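Local structure of ORF48 (Lactococcus phage TP901-1, 3UH8) at residues Thr7-Glu12 against Gln35-Gly40; Val20-Ala25 against Asn86-Val91; Ser29-Ala34 against Lys80-Asp85. The protein is a structural component of the phage baseplate, the organelle used in host adhesion, and probably contributes to its assembly, with an N-terminal immunoglobulin-fold domain. All coordinates share one frame; numbering follows the deposited sequence. Where two conformers were deposited one is given.

Contact 1. Residues Thr7-Glu12 against Gln35-Gly40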
loop_
_atom_site.group_PDB
_atom_site.type_symbol
_atom_site.label_atom_id
_atom_site.label_comp_id
_atom_site.label_asym_id
_atom_site.label_seq_id
_atom_site.Cartn_x
_atom_site.Cartn_y
_atom_site.Cartn_z
ATOM N N THR A 7 -2.668 1.422 -9.649
ATOM C CA THR A 7 -4.099 1.338 -9.352
ATOM C C THR A 7 -4.364 -0.031 -8.714
ATOM O O THR A 7 -4.097 -1.059 -9.341
ATOM C CB THR A 7 -4.938 1.584 -10.620
ATOM O OG1 THR A 7 -4.449 2.742 -11.300
ATOM C CG2 THR A 7 -6.420 1.750 -10.319
ATOM N N LEU A 8 -4.868 -0.043 -7.469
ATOM C CA LEU A 8 -5.141 -1.285 -6.746
ATOM C C LEU A 8 -6.620 -1.560 -6.556
ATOM O O LEU A 8 -7.371 -0.670 -6.157
ATOM C CB LEU A 8 -4.394 -1.329 -5.401
ATOM C CG LEU A 8 -2.869 -1.286 -5.482
ATOM C CD1 LEU A 8 -2.265 -1.020 -4.137
ATOM C CD2 LEU A 8 -2.302 -2.563 -6.085
ATOM N N SER A 9 -7.027 -2.810 -6.828
ATOM C CA SER A 9 -8.407 -3.271 -6.725
ATOM C C SER A 9 -8.682 -4.095 -5.462
ATOM O O SER A 9 -7.782 -4.757 -4.937
ATOM C CB SER A 9 -8.801 -4.059 -7.969
ATOM O OG SER A 9 -10.155 -4.473 -7.915
ATOM N N THR A 10 -9.940 -4.050 -4.992
ATOM C CA THR A 10 -10.417 -4.798 -3.822
ATOM C C THR A 10 -11.184 -6.043 -4.277
ATOM O O THR A 10 -11.278 -7.025 -3.537
ATOM C CB THR A 10 -11.280 -3.911 -2.913
ATOM O OG1 THR A 10 -12.454 -3.506 -3.619
ATOM C CG2 THR A 10 -10.531 -2.692 -2.393
ATOM N N THR A 11 -11.735 -5.978 -5.494
ATOM C CA THR A 11 -12.492 -7.047 -6.136
ATOM C C THR A 11 -11.591 -7.903 -7.032
ATOM O O THR A 11 -11.617 -9.128 -6.935
ATOM C CB THR A 11 -13.651 -6.448 -6.970
ATOM O OG1 THR A 11 -13.102 -5.565 -7.948
ATOM C CG2 THR A 11 -14.684 -5.707 -6.132
ATOM N N GLU A 12 -10.797 -7.277 -7.918
ATOM C CA GLU A 12 -9.937 -7.943 -8.910
ATOM C C GLU A 12 -8.479 -8.239 -8.486
ATOM O O GLU A 12 -7.953 -7.557 -7.617
ATOM C CB GLU A 12 -9.874 -7.047 -10.112
ATOM C CG GLU A 12 -10.748 -7.481 -11.234
ATOM C CD GLU A 12 -11.817 -6.469 -11.480
ATOM O OE1 GLU A 12 -11.656 -5.695 -12.451
ATOM O OE2 GLU A 12 -12.729 -6.364 -10.626
ATOM N N GLN A 35 -4.057 4.302 -6.349
ATOM C CA GLN A 35 -5.455 4.617 -6.648
ATOM C C GLN A 35 -6.278 3.384 -6.232
ATOM O O GLN A 35 -6.094 2.308 -6.803
ATOM C CB GLN A 35 -5.638 4.950 -8.149
ATOM C CG GLN A 35 -7.100 5.020 -8.592
ATOM C CD GLN A 35 -7.617 6.427 -8.675
ATOM O OE1 GLN A 35 -7.354 7.148 -9.644
ATOM N NE2 GLN A 35 -8.398 6.835 -7.687
ATOM N N ILE A 36 -7.108 3.512 -5.185
ATOM C CA ILE A 36 -7.952 2.426 -4.702
ATOM C C ILE A 36 -9.171 2.308 -5.620
ATOM O O ILE A 36 -9.803 3.304 -5.980
ATOM C CB ILE A 36 -8.288 2.547 -3.196
ATOM C CG1 ILE A 36 -7.027 2.868 -2.343
ATOM C CG2 ILE A 36 -8.997 1.313 -2.667
ATOM C CD1 ILE A 36 -5.722 1.934 -2.516
ATOM N N VAL A 37 -9.417 1.081 -6.051
ATOM C CA VAL A 37 -10.464 0.755 -6.999
ATOM C C VAL A 37 -11.342 -0.401 -6.517
ATOM O O VAL A 37 -10.860 -1.336 -5.878
ATOM C CB VAL A 37 -9.839 0.584 -8.417
ATOM C CG1 VAL A 37 -10.280 -0.692 -9.121
ATOM C CG2 VAL A 37 -10.101 1.810 -9.284
ATOM N N GLU A 38 -12.644 -0.298 -6.795
ATOM C CA GLU A 38 -13.642 -1.320 -6.497
ATOM C C GLU A 38 -14.474 -1.453 -7.767
ATOM O O GLU A 38 -15.178 -0.512 -8.141
ATOM C CB GLU A 38 -14.496 -0.948 -5.269
ATOM C CG GLU A 38 -15.301 -2.121 -4.733
ATOM C CD GLU A 38 -15.706 -2.023 -3.275
ATOM O OE1 GLU A 38 -15.175 -2.810 -2.459
ATOM O OE2 GLU A 38 -16.573 -1.179 -2.952
ATOM N N ASN A 39 -14.313 -2.593 -8.474
ATOM C CA ASN A 39 -14.953 -2.914 -9.760
ATOM C C ASN A 39 -14.537 -1.964 -10.909
ATOM O O ASN A 39 -15.348 -1.653 -11.786
ATOM C CB ASN A 39 -16.485 -3.042 -9.633
ATOM C CG ASN A 39 -16.965 -4.275 -8.908
ATOM O OD1 ASN A 39 -16.457 -5.390 -9.087
ATOM N ND2 ASN A 39 -18.015 -4.112 -8.124
ATOM N N GLY A 40 -13.277 -1.533 -10.892
ATOM C CA GLY A 40 -12.714 -0.648 -11.909
ATOM C C GLY A 40 -13.048 0.821 -11.746
ATOM O O GLY A 40 -12.848 1.605 -12.679
HETATM O O HOH W 1 -11.545 -3.643 -10.086
#
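L8 sits between two backbone bonds to the neighbouring strand: its N donates to Q35 O at 2.7 Å, and its O accepts from V37 N at the same length. T10 N then donates to V37 O at 3.0 Å. The first two bonds join strands 7-9 and 35-38 in parallel, with T7 beside Q35, L8 beside I36 and S9 beside V37; the third carries the pairing one residue past the first strand.

T7, S9, Q35 and V37 share one face. With OG1 of T7 beside its backbone N (chi1 -47°), CG2 is the branch left to lie against Q35 CG and V37 CG2, each at 3.8 Å, while V37 CG1 rests on S9 CB. L8 and I36 point to the other face, where F117, F98 and F100 help bury them.

Beyond the paired residues the side chains take over. T10 OG1 donates to E38 OE1 (3.0 Å), meeting the oxygen on its anti side and 25° out of the carboxylate plane; the other oxygen, OE2, is held in a salt bridge with K43. T11 and N39 cross at about a right angle, and N39 N donates to T11 OG1 at 3.3 Å. That hydroxyl in turn donates to E12 OE2 from above the carboxylate plane.

Behind this layer, S9 OG takes up E12 N at 2.9 Å and, more weakly, T11 N, consistent with a turn held in place by the serine hydroxyl. A water at 2.7 Å from S9 OG also accepts a weak bond from G40 N, bridging the two segments. S9 OG accepting from E12 N makes an ST motif at the C-terminal end of strand 2-9, where it runs parallel to strand 30-38 in an immunoglobulin-fold domain.

Contact 2. Residues Val20-Ala25 against Asn86-Val91; sequences VKLRHA and NALQFV
L22 meets L88 where a short strand of the immunoglobulin fold, 21-23, passes the short, weakly bonded helix 85-89 that links strand 78-82 to strand 92-103. The two side chains cross at about a right angle. L22 CB lies 3.7 Å from L88 CD2, and L22 CD1 is almost as near to the same methyl, so against L22 the CD2 branch of L88 does the touching. Both leucines are buried, and Q30 touches each of them, while Y119 and H4 also touch L22.

The CB of R23 points away from the helix, and its guanidinium group pairs with D26 through NE. What it offers L88 is backbone: R23 O stands 3.7 Å from L88 CD2, so the leucine lies against the main chain as the strand ends. L88 CD1 rests more loosely near the carbonyl oxygens of both R23 and H24.

At H24 the chain leaves the strand, and the contact becomes partly polar. The imidazole is carried toward the C-terminal end of the helix by a CG anti to the backbone N (chi1 161°). V91, just past the helix, crosses the histidine side chain at about a right angle and brings CG2 to 3.7 Å from H24 CB; that methyl sits obliquely to the ring, with K123 also touching both residues. The other partner comes in at the ring's edge, in its plane: H24 ND1 donates to L88 O across 3.4 Å, a weak bond by length but fairly straight, with 161° at the hydrogen.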
loop_
_atom_site.group_PDB
_atom_site.type_symbol
_atom_site.label_atom_id
_atom_site.label_comp_id
_atom_site.label_asym_id
_atom_site.label_seq_id
_atom_site.Cartn_x
_atom_site.Cartn_y
_atom_site.Cartn_z
ATOM N N VAL A 20 6.629 -1.631 -9.780
ATOM C CA VAL A 20 7.240 -0.728 -8.801
ATOM C C VAL A 20 8.634 -1.254 -8.468
ATOM O O VAL A 20 8.760 -2.361 -7.945
ATOM C CB VAL A 20 6.356 -0.543 -7.532
ATOM C CG1 VAL A 20 7.089 0.240 -6.442
ATOM C CG2 VAL A 20 5.035 0.134 -7.876
ATOM N N LYS A 21 9.673 -0.464 -8.782
ATOM C CA LYS A 21 11.066 -0.828 -8.522
ATOM C C LYS A 21 11.715 0.143 -7.540
ATOM O O LYS A 21 12.094 1.256 -7.917
ATOM C CB LYS A 21 11.871 -0.949 -9.827
ATOM C CG LYS A 21 11.425 -2.105 -10.707
ATOM C CD LYS A 21 12.240 -2.206 -11.976
ATOM C CE LYS A 21 11.868 -3.436 -12.764
ATOM N NZ LYS A 21 12.664 -3.550 -14.011
ATOM N N LEU A 22 11.812 -0.276 -6.271
ATOM C CA LEU A 22 12.393 0.533 -5.200
ATOM C C LEU A 22 13.891 0.259 -5.021
ATOM O O LEU A 22 14.395 -0.758 -5.502
ATOM C CB LEU A 22 11.625 0.335 -3.873
ATOM C CG LEU A 22 10.106 0.597 -3.865
ATOM C CD1 LEU A 22 9.513 0.296 -2.505
ATOM C CD2 LEU A 22 9.773 2.029 -4.246
ATOM N N ARG A 23 14.602 1.187 -4.358
ATOM C CA ARG A 23 16.037 1.079 -4.094
ATOM C C ARG A 23 16.289 0.905 -2.609
ATOM O O ARG A 23 15.821 1.703 -1.796
ATOM C CB ARG A 23 16.809 2.275 -4.663
ATOM C CG ARG A 23 16.927 2.243 -6.184
ATOM C CD ARG A 23 17.281 3.600 -6.757
ATOM N NE ARG A 23 16.267 4.602 -6.432
ATOM C CZ ARG A 23 15.875 5.573 -7.252
ATOM N NH1 ARG A 23 16.403 5.688 -8.461
ATOM N NH2 ARG A 23 14.943 6.433 -6.864
ATOM N N HIS A 24 17.014 -0.164 -2.270
ATOM C CA HIS A 24 17.344 -0.598 -0.916
ATOM C C HIS A 24 17.985 0.435 0.035
ATOM O O HIS A 24 17.433 0.685 1.111
ATOM C CB HIS A 24 18.129 -1.920 -0.968
ATOM C CG HIS A 24 18.897 -2.225 0.275
ATOM N ND1 HIS A 24 18.260 -2.596 1.441
ATOM C CD2 HIS A 24 20.230 -2.168 0.500
ATOM C CE1 HIS A 24 19.221 -2.767 2.330
ATOM N NE2 HIS A 24 20.424 -2.523 1.807
ATOM N N ALA A 25 19.146 1.000 -0.335
ATOM C CA ALA A 25 19.877 1.941 0.520
ATOM C C ALA A 25 19.768 3.409 0.081
ATOM O O ALA A 25 20.678 4.201 0.350
ATOM C CB ALA A 25 21.337 1.513 0.624
ATOM N N ASN A 86 11.808 -1.163 6.670
ATOM C CA ASN A 86 11.254 -2.520 6.712
ATOM C C ASN A 86 10.742 -2.938 5.332
ATOM O O ASN A 86 10.987 -4.069 4.906
ATOM C CB ASN A 86 10.125 -2.608 7.747
ATOM C CG ASN A 86 9.828 -3.998 8.271
ATOM O OD1 ASN A 86 10.047 -5.020 7.609
ATOM N ND2 ASN A 86 9.292 -4.062 9.481
ATOM N N ALA A 87 10.053 -2.016 4.628
ATOM C CA ALA A 87 9.524 -2.247 3.284
ATOM C C ALA A 87 10.629 -2.405 2.227
ATOM O O ALA A 87 10.393 -3.024 1.190
ATOM C CB ALA A 87 8.586 -1.117 2.893
ATOM N N LEU A 88 11.829 -1.857 2.495
ATOM C CA LEU A 88 12.981 -1.888 1.588
ATOM C C LEU A 88 14.023 -2.957 1.927
ATOM O O LEU A 88 14.945 -3.176 1.138
ATOM C CB LEU A 88 13.672 -0.507 1.571
ATOM C CG LEU A 88 12.845 0.700 1.143
ATOM C CD1 LEU A 88 13.518 1.980 1.577
ATOM C CD2 LEU A 88 12.615 0.709 -0.349
ATOM N N GLN A 89 13.885 -3.631 3.079
ATOM C CA GLN A 89 14.845 -4.610 3.567
ATOM C C GLN A 89 15.060 -5.834 2.683
ATOM O O GLN A 89 16.208 -6.170 2.431
ATOM C CB GLN A 89 14.513 -5.027 4.994
ATOM C CG GLN A 89 15.693 -5.622 5.742
ATOM C CD GLN A 89 15.236 -6.143 7.069
ATOM O OE1 GLN A 89 15.079 -7.349 7.274
ATOM N NE2 GLN A 89 14.937 -5.234 7.974
ATOM N N PHE A 90 13.970 -6.501 2.263
ATOM C CA PHE A 90 14.113 -7.678 1.404
ATOM C C PHE A 90 14.423 -7.288 -0.039
ATOM O O PHE A 90 13.538 -6.830 -0.770
ATOM C CB PHE A 90 12.927 -8.658 1.527
ATOM C CG PHE A 90 13.054 -9.880 0.641
ATOM C CD1 PHE A 90 12.326 -9.983 -0.537
ATOM C CD2 PHE A 90 13.943 -10.902 0.960
ATOM C CE1 PHE A 90 12.470 -11.093 -1.374
ATOM C CE2 PHE A 90 14.087 -12.012 0.121
ATOM C CZ PHE A 90 13.346 -12.103 -1.038
ATOM N N VAL A 91 15.696 -7.466 -0.444
ATOM C CA VAL A 91 16.152 -7.167 -1.798
ATOM C C VAL A 91 15.651 -8.287 -2.704
ATOM O O VAL A 91 16.158 -9.405 -2.663
ATOM C CB VAL A 91 17.684 -6.910 -1.888
ATOM C CG1 VAL A 91 18.157 -6.814 -3.337
ATOM C CG2 VAL A 91 18.069 -5.646 -1.125
#

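Contact 3. Residues Ser29-Ala34 against Lys80-Asp85; sequences SQAIVA and KYVASD
I32 and Y81 form an antiparallel hydrogen-bonded pair: I32 N donates to Y81 O at 2.8 Å, and Y81 N returns a nearly straight bond to I32 O, 175° at the hydrogen. Two residues back from I32 and two on from Y81, A83 N reaches Q30 O at 2.8 Å, so the pairing runs past the end of strand 80-82. A water extends it again, accepting from Q30 N and donating to A83 O, each at 2.9 Å.

The tyrosine hydroxyl works on its own chain. With CG anti to the backbone N (chi1 163°), the ring runs forward along that chain, A83 N lying over one face, offset toward the rim, and Y81 OH accepts from S84 N at 3.2 Å. E67 also bonds this hydroxyl, consistent with a well-held turn, and F52 stacks on the ring.

A31, V33, K80 and V82 share the opposite face from I32 and Y81. The extended K80 chain passes alongside A31, bringing CE to 3.9 Å from A31 CB, and V82 CG2 approaches that same methyl more loosely. A83 CB packs on Q30 O.

Strand 30-38 lies in the sheet between strands 2-9 and 78-82, bonding to T2, H4 and I6 on its other edge. S84 is the N-cap of helix 85-89, its OG accepting from A87 N, and L88 of that helix packs on Q30 and A83.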
loop_
_atom_site.group_PDB
_atom_site.type_symbol
_atom_site.label_atom_id
_atom_site.label_comp_id
_atom_site.label_asym_id
_atom_site.label_seq_id
_atom_site.Cartn_x
_atom_site.Cartn_y
_atom_site.Cartn_z
ATOM N N SER A 29 13.738 9.947 -0.244
ATOM C CA SER A 29 12.460 9.284 -0.002
ATOM C C SER A 29 11.906 8.585 -1.240
ATOM O O SER A 29 12.199 8.966 -2.374
ATOM C CB SER A 29 11.443 10.237 0.625
ATOM O OG SER A 29 10.802 11.073 -0.321
ATOM N N GLN A 30 11.158 7.504 -1.001
ATOM C CA GLN A 30 10.564 6.656 -2.039
ATOM C C GLN A 30 9.131 6.370 -1.629
ATOM O O GLN A 30 8.898 5.838 -0.544
ATOM C CB GLN A 30 11.340 5.339 -2.194
ATOM C CG GLN A 30 12.766 5.498 -2.694
ATOM C CD GLN A 30 13.453 4.166 -2.773
ATOM O OE1 GLN A 30 13.554 3.563 -3.840
ATOM N NE2 GLN A 30 13.910 3.662 -1.638
ATOM N N ALA A 31 8.170 6.748 -2.474
ATOM C CA ALA A 31 6.767 6.559 -2.138
ATOM C C ALA A 31 5.938 5.858 -3.198
ATOM O O ALA A 31 6.188 6.026 -4.394
ATOM C CB ALA A 31 6.134 7.898 -1.780
ATOM N N ILE A 32 4.947 5.069 -2.738
ATOM C CA ILE A 32 4.001 4.349 -3.597
ATOM C C ILE A 32 2.673 5.124 -3.580
ATOM O O ILE A 32 2.035 5.223 -2.530
ATOM C CB ILE A 32 3.826 2.850 -3.190
ATOM C CG1 ILE A 32 5.145 2.053 -3.377
ATOM C CG2 ILE A 32 2.664 2.192 -3.973
ATOM C CD1 ILE A 32 5.170 0.625 -2.738
ATOM N N VAL A 33 2.296 5.701 -4.723
ATOM C CA VAL A 33 1.054 6.455 -4.875
ATOM C C VAL A 33 0.038 5.449 -5.417
ATOM O O VAL A 33 0.253 4.878 -6.486
ATOM C CB VAL A 33 1.213 7.715 -5.770
ATOM C CG1 VAL A 33 -0.080 8.527 -5.814
ATOM C CG2 VAL A 33 2.371 8.590 -5.290
ATOM N N ALA A 34 -1.013 5.164 -4.643
ATOM C CA ALA A 34 -1.994 4.164 -5.061
ATOM C C ALA A 34 -3.416 4.678 -5.226
ATOM O O ALA A 34 -3.925 5.388 -4.358
ATOM C CB ALA A 34 -1.963 2.965 -4.123
ATOM N N LYS A 80 -0.749 7.854 -0.428
ATOM C CA LYS A 80 0.684 7.981 -0.639
ATOM C C LYS A 80 1.395 7.330 0.544
ATOM O O LYS A 80 1.297 7.826 1.668
ATOM C CB LYS A 80 1.084 9.460 -0.808
ATOM C CG LYS A 80 2.563 9.677 -1.102
ATOM C CD LYS A 80 2.896 11.153 -1.201
ATOM C CE LYS A 80 4.373 11.380 -1.379
ATOM N NZ LYS A 80 4.682 12.811 -1.616
ATOM N N TYR A 81 2.067 6.195 0.298
ATOM C CA TYR A 81 2.815 5.486 1.334
ATOM C C TYR A 81 4.316 5.661 1.106
ATOM O O TYR A 81 4.808 5.309 0.038
ATOM C CB TYR A 81 2.425 3.984 1.408
ATOM C CG TYR A 81 3.436 3.147 2.167
ATOM C CD1 TYR A 81 3.536 3.218 3.552
ATOM C CD2 TYR A 81 4.341 2.333 1.487
ATOM C CE1 TYR A 81 4.501 2.492 4.247
ATOM C CE2 TYR A 81 5.309 1.599 2.173
ATOM C CZ TYR A 81 5.393 1.692 3.552
ATOM O OH TYR A 81 6.345 0.968 4.224
ATOM N N VAL A 82 5.037 6.167 2.118
ATOM C CA VAL A 82 6.492 6.349 2.050
ATOM C C VAL A 82 7.144 5.040 2.497
ATOM O O VAL A 82 6.912 4.600 3.626
ATOM C CB VAL A 82 6.980 7.581 2.865
ATOM C CG1 VAL A 82 8.506 7.702 2.841
ATOM C CG2 VAL A 82 6.337 8.869 2.355
ATOM N N ALA A 83 7.921 4.403 1.596
ATOM C CA ALA A 83 8.602 3.134 1.866
ATOM C C ALA A 83 9.525 3.244 3.074
ATOM O O ALA A 83 10.457 4.051 3.081
ATOM C CB ALA A 83 9.375 2.662 0.640
ATOM N N SER A 84 9.205 2.467 4.121
ATOM C CA SER A 84 9.967 2.402 5.367
ATOM C C SER A 84 11.216 1.555 5.138
ATOM O O SER A 84 11.335 0.915 4.090
ATOM C CB SER A 84 9.115 1.768 6.465
ATOM O OG SER A 84 8.766 0.430 6.144
ATOM N N ASP A 85 12.128 1.515 6.124
ATOM C CA ASP A 85 13.327 0.681 6.044
ATOM C C ASP A 85 12.933 -0.805 6.006
ATOM O O ASP A 85 13.604 -1.593 5.343
ATOM C CB ASP A 85 14.286 0.978 7.211
ATOM C CG ASP A 85 15.002 2.318 7.128
ATOM O OD1 ASP A 85 15.157 2.846 6.001
ATOM O OD2 ASP A 85 15.443 2.820 8.184
HETATM O O HOH W 2 11.480 6.256 1.566
#

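How the contacts relate
Strand 30-38 carries both contact 1 and contact 3: its first half faces strand 78-82 in contact 3, while strand 2-9 runs along its other edge and reaches its second half in contact 1. Their centres are 19 Å apart, and they touch where L8 CD1 meets A34 CB. Contact 2 lies about 10 Å from contact 3, centre to centre, and 24 Å from contact 1, which sits on the opposite side of the chain's centre. Along the chain, contact 3 is nested inside the loop closed by contact 2, whereas contact 1 interleaves with both. Q30 bridges contacts 2 and 3, its OE1 bonding R23 N. One mixed sheet thus unites all four strands, with helix 85-89 packed against it.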